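Local coordinates for putative oxidoreductase (PDB 3L6D), which is a putative oxidoreductase that probably binds NADP through an N-terminal Rossmann-type domain, as in relatives of 6-phosphogluconate dehydrogenase and the reductive aminases, at residues D75-L83 against T101-L111; G120-V128 against H140-F150. One frame throughout, in Å; residues are numbered along the deposited sequence. Where two conformers were deposited one is given.

Contact 1 (D75-L83 against T101-L111)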
loop_
_atom_site.group_PDB
_atom_site.type_symbol
_atom_site.label_atom_id
_atom_site.label_comp_id
_atom_site.label_asym_id
_atom_site.label_seq_id
_atom_site.Cartn_x
_atom_site.Cartn_y
_atom_site.Cartn_z
ATOM N N ASP B 75 29.976 -0.857 -7.068
ATOM C CA ASP B 75 29.505 0.289 -7.847
ATOM C C ASP B 75 29.995 0.213 -9.284
ATOM O O ASP B 75 30.624 -0.783 -9.682
ATOM C CB ASP B 75 29.955 1.600 -7.165
ATOM C CG ASP B 75 31.459 1.669 -6.968
ATOM O OD1 ASP B 75 32.205 0.893 -7.626
ATOM O OD2 ASP B 75 31.903 2.520 -6.158
ATOM N N ASN B 76 29.756 1.278 -10.047
ATOM C CA ASN B 76 30.195 1.312 -11.427
ATOM C C ASN B 76 31.720 1.243 -11.525
ATOM O O ASN B 76 32.236 0.538 -12.374
ATOM C CB ASN B 76 29.632 2.534 -12.167
ATOM C CG ASN B 76 29.377 2.250 -13.640
ATOM O OD1 ASN B 76 28.547 1.399 -13.969
ATOM N ND2 ASN B 76 30.093 2.952 -14.534
ATOM N N HIS B 77 32.443 1.975 -10.666
ATOM C CA HIS B 77 33.914 1.846 -10.635
ATOM C C HIS B 77 34.322 0.357 -10.565
ATOM O O HIS B 77 35.177 -0.079 -11.352
ATOM C CB HIS B 77 34.533 2.603 -9.451
ATOM C CG HIS B 77 34.488 4.096 -9.582
ATOM N ND1 HIS B 77 34.921 4.761 -10.712
ATOM C CD2 HIS B 77 34.099 5.057 -8.708
ATOM C CE1 HIS B 77 34.794 6.067 -10.531
ATOM N NE2 HIS B 77 34.290 6.272 -9.325
ATOM N N ALA B 78 33.687 -0.403 -9.658
ATOM C CA ALA B 78 33.980 -1.841 -9.472
ATOM C C ALA B 78 33.685 -2.683 -10.746
ATOM O O ALA B 78 34.422 -3.629 -11.073
ATOM C CB ALA B 78 33.222 -2.400 -8.262
ATOM N N THR B 79 32.625 -2.315 -11.467
ATOM C CA THR B 79 32.249 -3.025 -12.708
ATOM C C THR B 79 33.347 -2.826 -13.747
ATOM O O THR B 79 33.776 -3.785 -14.392
ATOM C CB THR B 79 30.905 -2.523 -13.257
ATOM O OG1 THR B 79 29.893 -2.674 -12.256
ATOM C CG2 THR B 79 30.475 -3.296 -14.524
ATOM N N HIS B 80 33.835 -1.591 -13.900
ATOM C CA HIS B 80 34.820 -1.329 -14.947
ATOM C C HIS B 80 36.137 -1.990 -14.609
ATOM O O HIS B 80 36.798 -2.521 -15.484
ATOM C CB HIS B 80 34.966 0.163 -15.203
ATOM C CG HIS B 80 33.894 0.722 -16.085
ATOM N ND1 HIS B 80 34.011 0.768 -17.461
ATOM C CD2 HIS B 80 32.681 1.251 -15.789
ATOM C CE1 HIS B 80 32.924 1.318 -17.972
ATOM N NE2 HIS B 80 32.094 1.610 -16.980
ATOM N N GLU B 81 36.501 -1.978 -13.329
ATOM C CA GLU B 81 37.716 -2.651 -12.837
ATOM C C GLU B 81 37.725 -4.175 -13.152
ATOM O O GLU B 81 38.715 -4.728 -13.692
ATOM C CB GLU B 81 37.850 -2.406 -11.339
ATOM C CG GLU B 81 38.994 -3.167 -10.681
ATOM C CD GLU B 81 39.101 -2.901 -9.186
ATOM O OE1 GLU B 81 38.058 -2.664 -8.521
ATOM O OE2 GLU B 81 40.248 -2.941 -8.670
ATOM N N VAL B 82 36.615 -4.838 -12.822
ATOM C CA VAL B 82 36.425 -6.246 -13.164
ATOM C C VAL B 82 36.609 -6.460 -14.673
ATOM O O VAL B 82 37.366 -7.346 -15.087
ATOM C CB VAL B 82 35.030 -6.772 -12.669
ATOM C CG1 VAL B 82 34.634 -8.045 -13.391
ATOM C CG2 VAL B 82 35.040 -6.999 -11.163
ATOM N N LEU B 83 35.956 -5.622 -15.480
ATOM C CA LEU B 83 35.970 -5.752 -16.941
ATOM C C LEU B 83 37.335 -5.430 -17.580
ATOM O O LEU B 83 37.615 -5.848 -18.713
ATOM C CB LEU B 83 34.891 -4.866 -17.593
ATOM C CG LEU B 83 33.414 -5.293 -17.754
ATOM C CD1 LEU B 83 33.206 -6.796 -18.019
ATOM C CD2 LEU B 83 32.672 -4.888 -16.555
ATOM N N THR B 101 24.201 -4.637 -10.506
ATOM C CA THR B 101 24.939 -3.605 -9.732
ATOM C C THR B 101 24.236 -2.271 -9.943
ATOM O O THR B 101 23.963 -1.913 -11.079
ATOM C CB THR B 101 26.380 -3.429 -10.224
ATOM O OG1 THR B 101 27.146 -4.610 -9.984
ATOM C CG2 THR B 101 27.086 -2.237 -9.512
ATOM N N THR B 102 23.940 -1.539 -8.865
ATOM C CA THR B 102 23.363 -0.181 -9.004
ATOM C C THR B 102 24.298 0.861 -9.631
ATOM O O THR B 102 25.447 1.052 -9.215
ATOM C CB THR B 102 22.811 0.340 -7.690
ATOM O OG1 THR B 102 22.030 -0.696 -7.096
ATOM C CG2 THR B 102 21.931 1.562 -7.941
ATOM N N ASN B 103 23.707 1.608 -10.551
ATOM C CA ASN B 103 24.338 2.168 -11.716
ATOM C C ASN B 103 23.686 3.541 -11.916
ATOM O O ASN B 103 22.536 3.741 -11.495
ATOM C CB ASN B 103 23.956 1.196 -12.870
ATOM C CG ASN B 103 24.487 1.602 -14.224
ATOM O OD1 ASN B 103 23.707 1.968 -15.117
ATOM N ND2 ASN B 103 25.799 1.473 -14.418
ATOM N N ALA B 104 24.406 4.478 -12.539
ATOM C CA ALA B 104 23.787 5.720 -13.050
ATOM C C ALA B 104 23.302 5.501 -14.496
ATOM O O ALA B 104 23.883 4.678 -15.233
ATOM C CB ALA B 104 24.750 6.902 -12.965
ATOM N N GLN B 105 22.251 6.234 -14.894
ATOM C CA GLN B 105 21.519 5.967 -16.152
ATOM C C GLN B 105 22.386 5.879 -17.431
ATOM O O GLN B 105 22.254 4.924 -18.208
ATOM C CB GLN B 105 20.301 6.908 -16.309
ATOM C CG GLN B 105 19.901 7.237 -17.764
ATOM C CD GLN B 105 18.394 7.242 -18.005
ATOM O OE1 GLN B 105 17.594 7.355 -17.067
ATOM N NE2 GLN B 105 17.999 7.101 -19.274
ATOM N N ASP B 106 23.274 6.858 -17.619
ATOM C CA ASP B 106 24.252 6.862 -18.723
ATOM C C ASP B 106 25.253 5.688 -18.697
ATOM O O ASP B 106 25.683 5.184 -19.758
ATOM C CB ASP B 106 25.009 8.209 -18.779
ATOM C CG ASP B 106 25.448 8.722 -17.390
ATOM O OD1 ASP B 106 24.588 8.941 -16.506
ATOM O OD2 ASP B 106 26.662 8.939 -17.186
ATOM N N GLU B 107 25.613 5.255 -17.486
ATOM C CA GLU B 107 26.700 4.291 -17.295
ATOM C C GLU B 107 26.368 2.926 -17.900
ATOM O O GLU B 107 27.242 2.244 -18.448
ATOM C CB GLU B 107 27.081 4.203 -15.814
ATOM C CG GLU B 107 27.527 5.573 -15.260
ATOM C CD GLU B 107 27.778 5.603 -13.752
ATOM O OE1 GLU B 107 28.735 6.302 -13.340
ATOM O OE2 GLU B 107 27.031 4.959 -12.980
ATOM N N GLY B 108 25.089 2.568 -17.850
ATOM C CA GLY B 108 24.632 1.287 -18.363
ATOM C C GLY B 108 24.840 1.161 -19.859
ATOM O O GLY B 108 25.231 0.092 -20.340
ATOM N N LEU B 109 24.606 2.248 -20.599
ATOM C CA LEU B 109 24.780 2.206 -22.063
ATOM C C LEU B 109 26.243 2.030 -22.448
ATOM O O LEU B 109 26.555 1.347 -23.438
ATOM C CB LEU B 109 24.134 3.402 -22.787
ATOM C CG LEU B 109 22.596 3.373 -22.837
ATOM C CD1 LEU B 109 22.038 4.702 -23.349
ATOM C CD2 LEU B 109 22.022 2.175 -23.657
ATOM N N ALA B 110 27.136 2.642 -21.662
ATOM C CA ALA B 110 28.565 2.453 -21.867
ATOM C C ALA B 110 28.973 0.989 -21.578
ATOM O O ALA B 110 29.819 0.430 -22.285
ATOM C CB ALA B 110 29.375 3.433 -21.023
ATOM N N LEU B 111 28.372 0.379 -20.556
ATOM C CA LEU B 111 28.692 -1.040 -20.203
ATOM C C LEU B 111 28.178 -2.031 -21.213
ATOM O O LEU B 111 28.884 -2.986 -21.586
ATOM C CB LEU B 111 28.116 -1.425 -18.864
ATOM C CG LEU B 111 28.886 -0.787 -17.732
ATOM C CD1 LEU B 111 28.004 -0.788 -16.464
ATOM C CD2 LEU B 111 30.187 -1.536 -17.566
HETATM O O HOH W 1 27.774 3.028 -9.000
HETATM O O HOH W 2 29.665 2.906 -17.487
HETATM O O HOH W 3 28.524 -5.001 -12.187
#
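Asn76 and Leu111 mesh where helix 76-83 runs almost parallel to helix 105-111. The axes are 10° apart and come no nearer than 11.7 Å. Side chains and water therefore fill much of the interface. Leu111 is a knob set among Asn76, Thr79 and His80, with Leu83 nearby but less surely placed. Its CD2 lies over one face of the His80 ring, 4.0 Å from the ring centroid, a CH-pi contact offset toward the rim. The same CD2 meets Thr79 CG2 at 3.5 Å. With Thr79 OG1 beside the backbone N (chi1 -57°), CG2 lies anti to that N and faces the leucine. CD1, the other branch, reaches Asn76 OD1.

The Asn76 amide lies stacked on the Glu107 carboxylate, with planes 10° apart. Glu107 OE2 accepts in turn from Ala104 N at 2.7 Å. Asn103 ND2 gives Asn76 OD1 a weak, bent hydrogen bond of 2.8 Å. One water joins Asn76 ND2, His80 NE2 and Glu107 O, and it lies in the plane of the His80 ring at its edge. A second links Asn76 N to Thr102 O. A third sits between Thr79 OG1 and Thr101 OG1, 2.6 Å from the latter.

Thr101 OG1 also bonds Leu73 N. Leu83 packs on Phe71 of strand 68-71, and Leu111 on Tyr122 of strand 121-128, so both helices rest on the central sheet.

Contact 2 (G120-V128 against H140-F150)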
loop_
_atom_site.group_PDB
_atom_site.type_symbol
_atom_site.label_atom_id
_atom_site.label_comp_id
_atom_site.label_asym_id
_atom_site.label_seq_id
_atom_site.Cartn_x
_atom_site.Cartn_y
_atom_site.Cartn_z
ATOM N N GLY B 120 30.010 -10.086 -26.407
ATOM C CA GLY B 120 29.147 -10.661 -25.384
ATOM C C GLY B 120 27.783 -10.000 -25.426
ATOM O O GLY B 120 27.514 -9.180 -26.293
ATOM N N HIS B 121 26.923 -10.336 -24.486
ATOM C CA HIS B 121 25.575 -9.794 -24.481
ATOM C C HIS B 121 25.372 -9.232 -23.114
ATOM O O HIS B 121 25.851 -9.826 -22.129
ATOM C CB HIS B 121 24.583 -10.914 -24.755
ATOM C CG HIS B 121 24.934 -11.701 -25.970
ATOM N ND1 HIS B 121 24.737 -11.215 -27.248
ATOM C CD2 HIS B 121 25.534 -12.914 -26.110
ATOM C CE1 HIS B 121 25.161 -12.114 -28.123
ATOM N NE2 HIS B 121 25.656 -13.149 -27.460
ATOM N N TYR B 122 24.730 -8.076 -23.039
ATOM C CA TYR B 122 24.611 -7.395 -21.764
ATOM C C TYR B 122 23.146 -7.326 -21.339
ATOM O O TYR B 122 22.301 -6.851 -22.110
ATOM C CB TYR B 122 25.198 -5.989 -21.881
ATOM C CG TYR B 122 25.042 -5.212 -20.609
ATOM C CD1 TYR B 122 25.961 -5.359 -19.562
ATOM C CD2 TYR B 122 23.971 -4.333 -20.440
ATOM C CE1 TYR B 122 25.820 -4.621 -18.389
ATOM C CE2 TYR B 122 23.810 -3.615 -19.266
ATOM C CZ TYR B 122 24.732 -3.778 -18.246
ATOM O OH TYR B 122 24.546 -3.059 -17.078
ATOM N N VAL B 123 22.820 -7.881 -20.175
ATOM C CA VAL B 123 21.479 -7.689 -19.601
ATOM C C VAL B 123 21.571 -6.962 -18.280
ATOM O O VAL B 123 22.374 -7.357 -17.396
ATOM C CB VAL B 123 20.750 -9.067 -19.377
ATOM C CG1 VAL B 123 19.372 -8.846 -18.757
ATOM C CG2 VAL B 123 20.617 -9.841 -20.691
ATOM N N LYS B 124 20.787 -5.905 -18.118
ATOM C CA LYS B 124 20.776 -5.201 -16.833
ATOM C C LYS B 124 19.569 -5.749 -16.049
ATOM O O LYS B 124 18.512 -5.918 -16.619
ATOM C CB LYS B 124 20.592 -3.688 -17.025
ATOM C CG LYS B 124 20.396 -2.911 -15.705
ATOM C CD LYS B 124 20.093 -1.381 -16.024
ATOM C CE LYS B 124 19.978 -0.564 -14.691
ATOM N NZ LYS B 124 21.270 -0.736 -13.942
ATOM N N GLY B 125 19.742 -6.054 -14.764
ATOM C CA GLY B 125 18.601 -6.525 -13.977
ATOM C C GLY B 125 18.370 -5.617 -12.763
ATOM O O GLY B 125 19.311 -4.976 -12.253
HETATM N N MSE B 126 17.106 -5.514 -12.362
HETATM C CA MSE B 126 16.702 -4.890 -11.097
HETATM C C MSE B 126 15.824 -5.912 -10.366
HETATM O O MSE B 126 14.825 -6.387 -10.901
HETATM C CB MSE B 126 15.929 -3.593 -11.332
HETATM C CG MSE B 126 16.797 -2.337 -11.514
HETATM SE SE MSE B 126 16.252 -1.291 -13.098
HETATM C CE MSE B 126 16.330 -2.874 -14.224
ATOM N N ILE B 127 16.181 -6.209 -9.138
ATOM C CA ILE B 127 15.366 -7.129 -8.410
ATOM C C ILE B 127 14.539 -6.390 -7.382
ATOM O O ILE B 127 15.060 -5.726 -6.539
ATOM C CB ILE B 127 16.158 -8.262 -7.823
ATOM C CG1 ILE B 127 15.248 -9.158 -7.042
ATOM C CG2 ILE B 127 17.246 -7.771 -6.961
ATOM C CD1 ILE B 127 15.607 -10.527 -7.167
ATOM N N VAL B 128 13.232 -6.507 -7.492
ATOM C CA VAL B 128 12.359 -5.825 -6.586
ATOM C C VAL B 128 12.143 -6.639 -5.337
ATOM O O VAL B 128 11.086 -7.120 -5.093
ATOM C CB VAL B 128 11.046 -5.499 -7.248
ATOM C CG1 VAL B 128 10.328 -4.448 -6.493
ATOM C CG2 VAL B 128 11.285 -5.039 -8.627
ATOM N N HIS B 140 9.499 -10.031 -7.770
ATOM C CA HIS B 140 9.524 -9.576 -9.149
ATOM C C HIS B 140 10.916 -9.007 -9.492
ATOM O O HIS B 140 11.631 -8.533 -8.603
ATOM C CB HIS B 140 8.453 -8.496 -9.425
ATOM C CG HIS B 140 7.068 -9.026 -9.627
ATOM N ND1 HIS B 140 6.405 -8.943 -10.834
ATOM C CD2 HIS B 140 6.193 -9.585 -8.756
ATOM C CE1 HIS B 140 5.197 -9.469 -10.710
ATOM N NE2 HIS B 140 5.043 -9.867 -9.457
ATOM N N SER B 141 11.316 -9.117 -10.774
ATOM C CA SER B 141 12.509 -8.433 -11.261
ATOM C C SER B 141 12.171 -7.757 -12.576
ATOM O O SER B 141 11.206 -8.118 -13.203
ATOM C CB SER B 141 13.681 -9.422 -11.468
ATOM O OG SER B 141 13.229 -10.474 -12.316
ATOM N N ILE B 142 12.986 -6.794 -12.986
ATOM C CA ILE B 142 12.833 -6.134 -14.275
ATOM C C ILE B 142 14.170 -6.298 -14.979
ATOM O O ILE B 142 15.185 -6.179 -14.332
ATOM C CB ILE B 142 12.602 -4.605 -14.038
ATOM C CG1 ILE B 142 11.265 -4.355 -13.330
ATOM C CG2 ILE B 142 12.638 -3.851 -15.371
ATOM C CD1 ILE B 142 11.224 -2.985 -12.594
ATOM N N HIS B 143 14.176 -6.615 -16.277
ATOM C CA HIS B 143 15.421 -6.750 -17.038
ATOM C C HIS B 143 15.352 -5.912 -18.287
ATOM O O HIS B 143 14.247 -5.633 -18.795
ATOM C CB HIS B 143 15.641 -8.233 -17.402
ATOM C CG HIS B 143 16.002 -9.082 -16.220
ATOM N ND1 HIS B 143 15.060 -9.796 -15.494
ATOM C CD2 HIS B 143 17.191 -9.296 -15.609
ATOM C CE1 HIS B 143 15.663 -10.413 -14.489
ATOM N NE2 HIS B 143 16.956 -10.121 -14.539
ATOM N N THR B 144 16.514 -5.436 -18.755
ATOM C CA THR B 144 16.564 -4.622 -19.958
ATOM C C THR B 144 17.917 -4.923 -20.641
ATOM O O THR B 144 18.671 -5.756 -20.131
ATOM C CB THR B 144 16.357 -3.094 -19.651
ATOM O OG1 THR B 144 16.200 -2.388 -20.884
ATOM C CG2 THR B 144 17.484 -2.486 -18.860
ATOM N N GLY B 145 18.215 -4.271 -21.765
ATOM C CA GLY B 145 19.477 -4.483 -22.497
ATOM C C GLY B 145 19.216 -5.348 -23.720
ATOM O O GLY B 145 18.483 -4.953 -24.615
ATOM N N ASP B 146 19.752 -6.568 -23.708
ATOM C CA ASP B 146 19.697 -7.476 -24.849
ATOM C C ASP B 146 18.541 -8.454 -24.697
ATOM O O ASP B 146 18.598 -9.396 -23.885
ATOM C CB ASP B 146 21.040 -8.215 -24.933
ATOM C CG ASP B 146 21.219 -9.019 -26.223
ATOM O OD1 ASP B 146 20.413 -9.927 -26.564
ATOM O OD2 ASP B 146 22.237 -8.761 -26.884
ATOM N N ARG B 147 17.483 -8.268 -25.505
ATOM C CA ARG B 147 16.271 -9.053 -25.337
ATOM C C ARG B 147 16.532 -10.524 -25.617
ATOM O O ARG B 147 16.017 -11.381 -24.919
ATOM C CB ARG B 147 15.136 -8.565 -26.289
ATOM C CG ARG B 147 13.762 -9.182 -26.020
ATOM C CD ARG B 147 12.651 -8.626 -27.003
ATOM N NE ARG B 147 12.171 -7.272 -26.617
ATOM C CZ ARG B 147 11.141 -7.005 -25.802
ATOM N NH1 ARG B 147 10.421 -7.988 -25.251
ATOM N NH2 ARG B 147 10.825 -5.739 -25.522
ATOM N N GLU B 148 17.303 -10.805 -26.655
ATOM C CA GLU B 148 17.568 -12.199 -27.044
ATOM C C GLU B 148 18.348 -12.936 -25.938
ATOM O O GLU B 148 17.973 -14.039 -25.545
ATOM C CB GLU B 148 18.255 -12.271 -28.411
ATOM C CG GLU B 148 17.361 -11.760 -29.565
ATOM C CD GLU B 148 17.739 -10.342 -30.004
ATOM O OE1 GLU B 148 17.650 -9.395 -29.188
ATOM O OE2 GLU B 148 18.184 -10.202 -31.178
ATOM N N ALA B 149 19.387 -12.303 -25.404
ATOM C CA ALA B 149 20.148 -12.937 -24.300
ATOM C C ALA B 149 19.279 -13.120 -23.041
ATOM O O ALA B 149 19.398 -14.149 -22.312
ATOM C CB ALA B 149 21.393 -12.112 -23.965
ATOM N N PHE B 150 18.437 -12.123 -22.739
ATOM C CA PHE B 150 17.517 -12.267 -21.635
ATOM C C PHE B 150 16.585 -13.493 -21.852
ATOM O O PHE B 150 16.376 -14.279 -20.935
ATOM C CB PHE B 150 16.661 -11.000 -21.413
ATOM C CG PHE B 150 15.430 -11.275 -20.582
ATOM C CD1 PHE B 150 15.526 -11.353 -19.212
ATOM C CD2 PHE B 150 14.213 -11.511 -21.186
ATOM C CE1 PHE B 150 14.402 -11.639 -18.421
ATOM C CE2 PHE B 150 13.072 -11.801 -20.435
ATOM C CZ PHE B 150 13.162 -11.844 -19.051
HETATM O O HOH W 4 23.761 -7.047 -25.539
HETATM O O HOH W 5 8.836 -8.357 -5.536
#
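Lys124 and Thr144 lie side by side and point the same way, with Lys124 CB 3.8 Å from Thr144 CG2. They form a hydrogen-bonded pair of the antiparallel hairpin made by strands 121-128 and 140-145. Met126 and Ile142 form the next such pair, on the same face. In the conformer given, one of two, the selenomethionine chain bends at chi2 and chi3, and Met126 CE comes 4.0 Å from Ile142 CG2. This side-chain contact is therefore tentative. Backbone bonds run both ways in each pair.

Gly125 and His143 pair on the other face. The His143 ring leans over from the neighbouring strand and lies close against the glycine backbone, with its CD2 3.5 Å from Gly125 CA. Val123 CG1 touches the same ring atom. This methyl is anti to the backbone N (chi1 179°), while CG2 turns to Ala149 CB and Phe150 CB of the helix that follows.

Gly145 ends its strand with a positive phi of 103°, where the chain turns into Asp146. Asp146 then N-caps the helix: its OD1 takes Ala149 N at 2.8 Å, from above the carboxylate plane. Asp146 N bonds Tyr122 O, and a water joins OD2 to Tyr122 N. OD2 also lies near the edge of the His121 ring, whose plane is 79° from the carboxylate. His121 CB rests on Ala149 CB at 3.5 Å.

His143 NE2 and ND1 are hydrogen-bonded to Tyr100 OH and Thr164 OG1. Strand 96-99 flanks strand 121-128, and strand 163-166 flanks strand 140-145. Helix 169-199 covers the Met126, Ile142 and Thr144 face, and Phe218 of the second subunit packs on Val128.

Contact 1 closes before contact 2 opens, and their centres lie 14 Å apart. Both belong to the Rossmann-type domain that probably binds NADP. Contact 1 joins two helices that follow strands 68-71 and 96-99. Contact 2 is the hairpin that comes next and carries the sheet on toward strand 163-166. Helix 105-117 leads into strand 121-128, so the two contacts are consecutive and also touch. Lys124 NZ lies 3.5 Å from Asn103 CB, and Tyr122 CE1 lies 4.0 Å from Leu111 CB. Helix 105-117 of contact 1 is thus seated on strand 121-128 of contact 2; the far end of the hairpin meets the second subunit.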